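Long-range contact in ferritin like protein (Caulobacter vibrioides, PDB 3HL1), which is of unknown function but belongs to the ferritin-like family and probably binds metal: residues P247-G259 and D303-R315. Residues are numbered along the deposited sequence; the frame is centred on the assembly and turned at random. Where two conformers were deposited one is given.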
loop_
_atom_site.group_PDB
_atom_site.type_symbol
_atom_site.label_atom_id
_atom_site.label_comp_id
_atom_site.label_asym_id
_atom_site.label_seq_id
_atom_site.Cartn_x
_atom_site.Cartn_y
_atom_site.Cartn_z
ATOM N N PRO A 247 -3.092 15.261 17.763
ATOM C CA PRO A 247 -3.138 14.528 19.021
ATOM C C PRO A 247 -1.728 14.184 19.505
ATOM O O PRO A 247 -0.777 14.147 18.704
ATOM C CB PRO A 247 -3.915 13.251 18.656
ATOM C CG PRO A 247 -3.658 13.052 17.190
ATOM C CD PRO A 247 -3.591 14.456 16.630
ATOM N N GLY A 248 -1.613 13.872 20.793
ATOM C CA GLY A 248 -0.336 13.449 21.377
ATOM C C GLY A 248 0.123 12.127 20.770
ATOM O O GLY A 248 -0.714 11.273 20.450
ATOM N N VAL A 249 1.427 12.008 20.568
ATOM C CA VAL A 249 2.023 10.810 20.007
ATOM C C VAL A 249 3.093 10.246 20.943
ATOM O O VAL A 249 3.718 10.976 21.738
ATOM C CB VAL A 249 2.638 11.062 18.619
ATOM C CG1 VAL A 249 1.550 11.654 17.665
ATOM C CG2 VAL A 249 3.855 11.965 18.725
ATOM N N TYR A 250 3.295 8.935 20.859
ATOM C CA TYR A 250 4.372 8.315 21.541
ATOM C C TYR A 250 5.670 8.807 20.949
ATOM O O TYR A 250 5.769 9.198 19.794
ATOM C CB TYR A 250 4.340 6.794 21.434
ATOM C CG TYR A 250 3.172 6.185 22.076
ATOM C CD1 TYR A 250 3.099 6.086 23.473
ATOM C CD2 TYR A 250 2.105 5.717 21.313
ATOM C CE1 TYR A 250 1.970 5.515 24.103
ATOM C CE2 TYR A 250 0.982 5.176 21.927
ATOM C CZ TYR A 250 0.925 5.089 23.326
ATOM O OH TYR A 250 -0.202 4.516 23.887
ATOM N N THR A 251 6.668 8.794 21.799
ATOM C CA THR A 251 8.003 9.178 21.449
ATOM C C THR A 251 8.826 7.883 21.313
ATOM O O THR A 251 8.591 6.888 22.006
ATOM C CB THR A 251 8.530 10.138 22.561
ATOM O OG1 THR A 251 9.685 10.811 22.084
ATOM C CG2 THR A 251 8.842 9.349 23.803
ATOM N N GLY A 252 9.764 7.854 20.379
ATOM C CA GLY A 252 10.573 6.669 20.214
ATOM C C GLY A 252 11.815 6.926 19.450
ATOM O O GLY A 252 11.901 7.909 18.722
ATOM N N VAL A 253 12.784 6.040 19.629
ATOM C CA VAL A 253 14.021 6.070 18.876
ATOM C C VAL A 253 14.051 4.927 17.907
ATOM O O VAL A 253 13.524 3.851 18.172
ATOM C CB VAL A 253 15.281 5.975 19.783
ATOM C CG1 VAL A 253 15.392 7.203 20.660
ATOM C CG2 VAL A 253 15.254 4.731 20.632
ATOM N N THR A 254 14.730 5.137 16.794
ATOM C CA THR A 254 14.793 4.148 15.752
ATOM C C THR A 254 15.706 2.982 16.174
ATOM O O THR A 254 15.511 1.850 15.749
ATOM C CB THR A 254 15.243 4.843 14.388
ATOM O OG1 THR A 254 16.569 5.359 14.528
ATOM C CG2 THR A 254 14.353 6.018 14.057
ATOM N N ASP A 255 16.701 3.255 17.018
ATOM C CA ASP A 255 17.703 2.245 17.376
ATOM C C ASP A 255 17.837 2.165 18.875
ATOM O O ASP A 255 18.777 2.718 19.472
ATOM C CB ASP A 255 19.064 2.508 16.721
ATOM C CG ASP A 255 19.047 2.262 15.225
ATOM O OD1 ASP A 255 18.871 3.234 14.447
ATOM O OD2 ASP A 255 19.184 1.086 14.818
ATOM N N PRO A 256 16.885 1.475 19.523
ATOM C CA PRO A 256 17.018 1.336 20.994
ATOM C C PRO A 256 18.237 0.442 21.319
ATOM O O PRO A 256 18.751 -0.264 20.434
ATOM C CB PRO A 256 15.714 0.668 21.398
ATOM C CG PRO A 256 15.337 -0.163 20.179
ATOM C CD PRO A 256 15.694 0.773 19.009
ATOM N N PRO A 257 18.707 0.495 22.550
ATOM C CA PRO A 257 19.833 -0.330 22.992
ATOM C C PRO A 257 19.592 -1.826 22.758
ATOM O O PRO A 257 18.499 -2.329 22.992
ATOM C CB PRO A 257 19.918 -0.030 24.476
ATOM C CG PRO A 257 19.167 1.248 24.665
ATOM C CD PRO A 257 18.171 1.349 23.621
ATOM N N ALA A 258 20.716 -2.453 22.439
ATOM C CA ALA A 258 20.936 -3.857 22.532
ATOM C C ALA A 258 20.547 -4.305 23.915
ATOM O O ALA A 258 20.905 -3.692 24.955
ATOM C CB ALA A 258 22.421 -4.158 22.285
ATOM N N GLY A 259 19.806 -5.390 23.928
ATOM C CA GLY A 259 19.319 -5.914 25.167
ATOM C C GLY A 259 18.010 -5.283 25.569
ATOM O O GLY A 259 17.272 -5.896 26.318
ATOM N N ASP A 303 1.821 -5.717 18.381
ATOM C CA ASP A 303 3.275 -5.608 18.282
ATOM C C ASP A 303 3.801 -4.194 17.969
ATOM O O ASP A 303 4.825 -3.739 18.517
ATOM C CB ASP A 303 3.811 -6.479 17.126
ATOM C CG ASP A 303 3.680 -7.946 17.360
ATOM O OD1 ASP A 303 3.421 -8.379 18.481
ATOM O OD2 ASP A 303 3.762 -8.693 16.361
ATOM N N ILE A 304 3.125 -3.516 17.048
ATOM C CA ILE A 304 3.489 -2.150 16.640
ATOM C C ILE A 304 3.251 -1.178 17.793
ATOM O O ILE A 304 4.078 -0.315 18.120
ATOM C CB ILE A 304 2.688 -1.722 15.368
ATOM C CG1 ILE A 304 2.989 -2.685 14.241
ATOM C CG2 ILE A 304 3.029 -0.292 14.975
ATOM C CD1 ILE A 304 1.995 -2.612 13.022
ATOM N N LEU A 305 2.098 -1.291 18.421
ATOM C CA LEU A 305 1.800 -0.434 19.584
ATOM C C LEU A 305 2.803 -0.657 20.707
ATOM O O LEU A 305 3.240 0.268 21.387
ATOM C CB LEU A 305 0.405 -0.703 20.112
ATOM C CG LEU A 305 -0.062 0.071 21.338
ATOM C CD1 LEU A 305 0.043 1.563 21.117
ATOM C CD2 LEU A 305 -1.490 -0.323 21.637
ATOM N N SER A 306 3.187 -1.900 20.892
ATOM C CA SER A 306 4.075 -2.219 21.990
ATOM C C SER A 306 5.461 -1.587 21.779
ATOM O O SER A 306 6.042 -1.052 22.728
ATOM C CB SER A 306 4.129 -3.727 22.221
ATOM O OG SER A 306 5.276 -4.006 22.978
ATOM N N CYS A 307 5.951 -1.528 20.542
ATOM C CA CYS A 307 7.175 -0.782 20.228
ATOM C C CYS A 307 7.092 0.658 20.669
ATOM O O CYS A 307 7.941 1.140 21.415
ATOM C CB CYS A 307 7.502 -0.828 18.735
ATOM S SG CYS A 307 8.036 -2.442 18.117
ATOM N N TRP A 308 6.046 1.362 20.233
ATOM C CA TRP A 308 5.857 2.745 20.610
ATOM C C TRP A 308 5.765 2.976 22.111
ATOM O O TRP A 308 6.399 3.909 22.650
ATOM C CB TRP A 308 4.594 3.301 19.946
ATOM C CG TRP A 308 4.777 3.717 18.535
ATOM C CD1 TRP A 308 4.045 3.294 17.488
ATOM C CD2 TRP A 308 5.677 4.694 18.040
ATOM N NE1 TRP A 308 4.419 3.965 16.340
ATOM C CE2 TRP A 308 5.442 4.811 16.652
ATOM C CE3 TRP A 308 6.679 5.476 18.616
ATOM C CZ2 TRP A 308 6.163 5.671 15.848
ATOM C CZ3 TRP A 308 7.395 6.360 17.809
ATOM C CH2 TRP A 308 7.140 6.448 16.447
ATOM N N LYS A 309 4.962 2.162 22.784
ATOM C CA LYS A 309 4.868 2.253 24.219
ATOM C C LYS A 309 6.219 2.075 24.929
ATOM O O LYS A 309 6.419 2.663 25.988
ATOM C CB LYS A 309 3.895 1.228 24.744
ATOM C CG LYS A 309 2.432 1.622 24.565
ATOM C CD LYS A 309 1.557 0.448 24.989
ATOM C CE LYS A 309 0.315 0.796 25.717
ATOM N NZ LYS A 309 -0.215 2.155 25.482
ATOM N N LEU A 310 7.108 1.258 24.373
ATOM C CA LEU A 310 8.454 1.065 24.914
ATOM C C LEU A 310 9.485 2.075 24.440
ATOM O O LEU A 310 10.648 1.967 24.794
ATOM C CB LEU A 310 8.946 -0.373 24.686
ATOM C CG LEU A 310 8.136 -1.421 25.439
ATOM C CD1 LEU A 310 8.273 -2.821 24.908
ATOM C CD2 LEU A 310 8.395 -1.367 26.969
ATOM N N GLY A 311 9.085 3.071 23.659
ATOM C CA GLY A 311 10.032 4.074 23.170
ATOM C C GLY A 311 10.902 3.617 22.002
ATOM O O GLY A 311 11.957 4.160 21.788
ATOM N N ALA A 312 10.428 2.640 21.224
ATOM C CA ALA A 312 11.109 2.169 20.030
ATOM C C ALA A 312 10.191 2.435 18.822
ATOM O O ALA A 312 9.035 2.028 18.807
ATOM C CB ALA A 312 11.381 0.682 20.115
ATOM N N VAL A 313 10.727 3.071 17.796
ATOM C CA VAL A 313 9.983 3.220 16.557
ATOM C C VAL A 313 9.822 1.821 15.962
ATOM O O VAL A 313 10.800 1.067 15.838
ATOM C CB VAL A 313 10.712 4.124 15.534
ATOM C CG1 VAL A 313 9.833 4.283 14.271
ATOM C CG2 VAL A 313 11.067 5.500 16.178
ATOM N N PRO A 314 8.590 1.454 15.557
ATOM C CA PRO A 314 8.428 0.239 14.825
ATOM C C PRO A 314 9.426 -0.008 13.707
ATOM O O PRO A 314 9.798 0.913 12.985
ATOM C CB PRO A 314 6.999 0.346 14.314
ATOM C CG PRO A 314 6.291 1.064 15.411
ATOM C CD PRO A 314 7.304 2.124 15.817
ATOM N N ARG A 315 9.862 -1.255 13.595
ATOM C CA ARG A 315 10.802 -1.737 12.581
ATOM C C ARG A 315 10.227 -3.021 11.950
ATOM O O ARG A 315 9.671 -3.821 12.661
ATOM C CB ARG A 315 12.083 -2.096 13.313
ATOM C CG ARG A 315 13.289 -1.615 12.693
ATOM C CD ARG A 315 14.471 -1.988 13.547
ATOM N NE ARG A 315 15.064 -3.258 13.117
ATOM C CZ ARG A 315 16.143 -3.397 12.337
ATOM N NH1 ARG A 315 16.810 -2.334 11.873
ATOM N NH2 ARG A 315 16.577 -4.621 12.029
HETATM O O HOH W 1 7.129 5.951 24.086
#
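Y250 lies across the last turn of helix 292-309. K309 N lies over one face of the Y250 ring. Y250 CD2 is 3.7 Å from W308 CB. Y250 CE2 is 3.8 Å from L305 CD1. Y250 CG lies anti to its carbonyl carbon (chi1 -64°), which carries the ring over the helix. The K309 chain bends at its last two torsions and brings NZ to Y250 OH, a weak hydrogen bond of 2.8 Å. The W308 indole turns an edge to the backbone of 247-259, with G252 N near the ring plane, 3.8 Å from W308 CZ3. One indole face carries P314 CD, and W308 NE1 bonds to T31 O of helix 8-35. The helix ends in a Schellman motif at G311, whose phi is positive. Beyond it V253 and A312 form a single beta bridge, so the loop between helices 233-242 and 261-283 is tied to the chain leaving the helix. V253 N donates to G311 O (3.0 Å), and V313 N donates to V253 O (2.9 Å, 169° at the hydrogen). The T254 and V313 side chains lie side by side, pointing the same way, with their CG2 methyls in contact. P256 CG touches A312 CB at 4.0 Å. A water donates to both T251 O and W308 O.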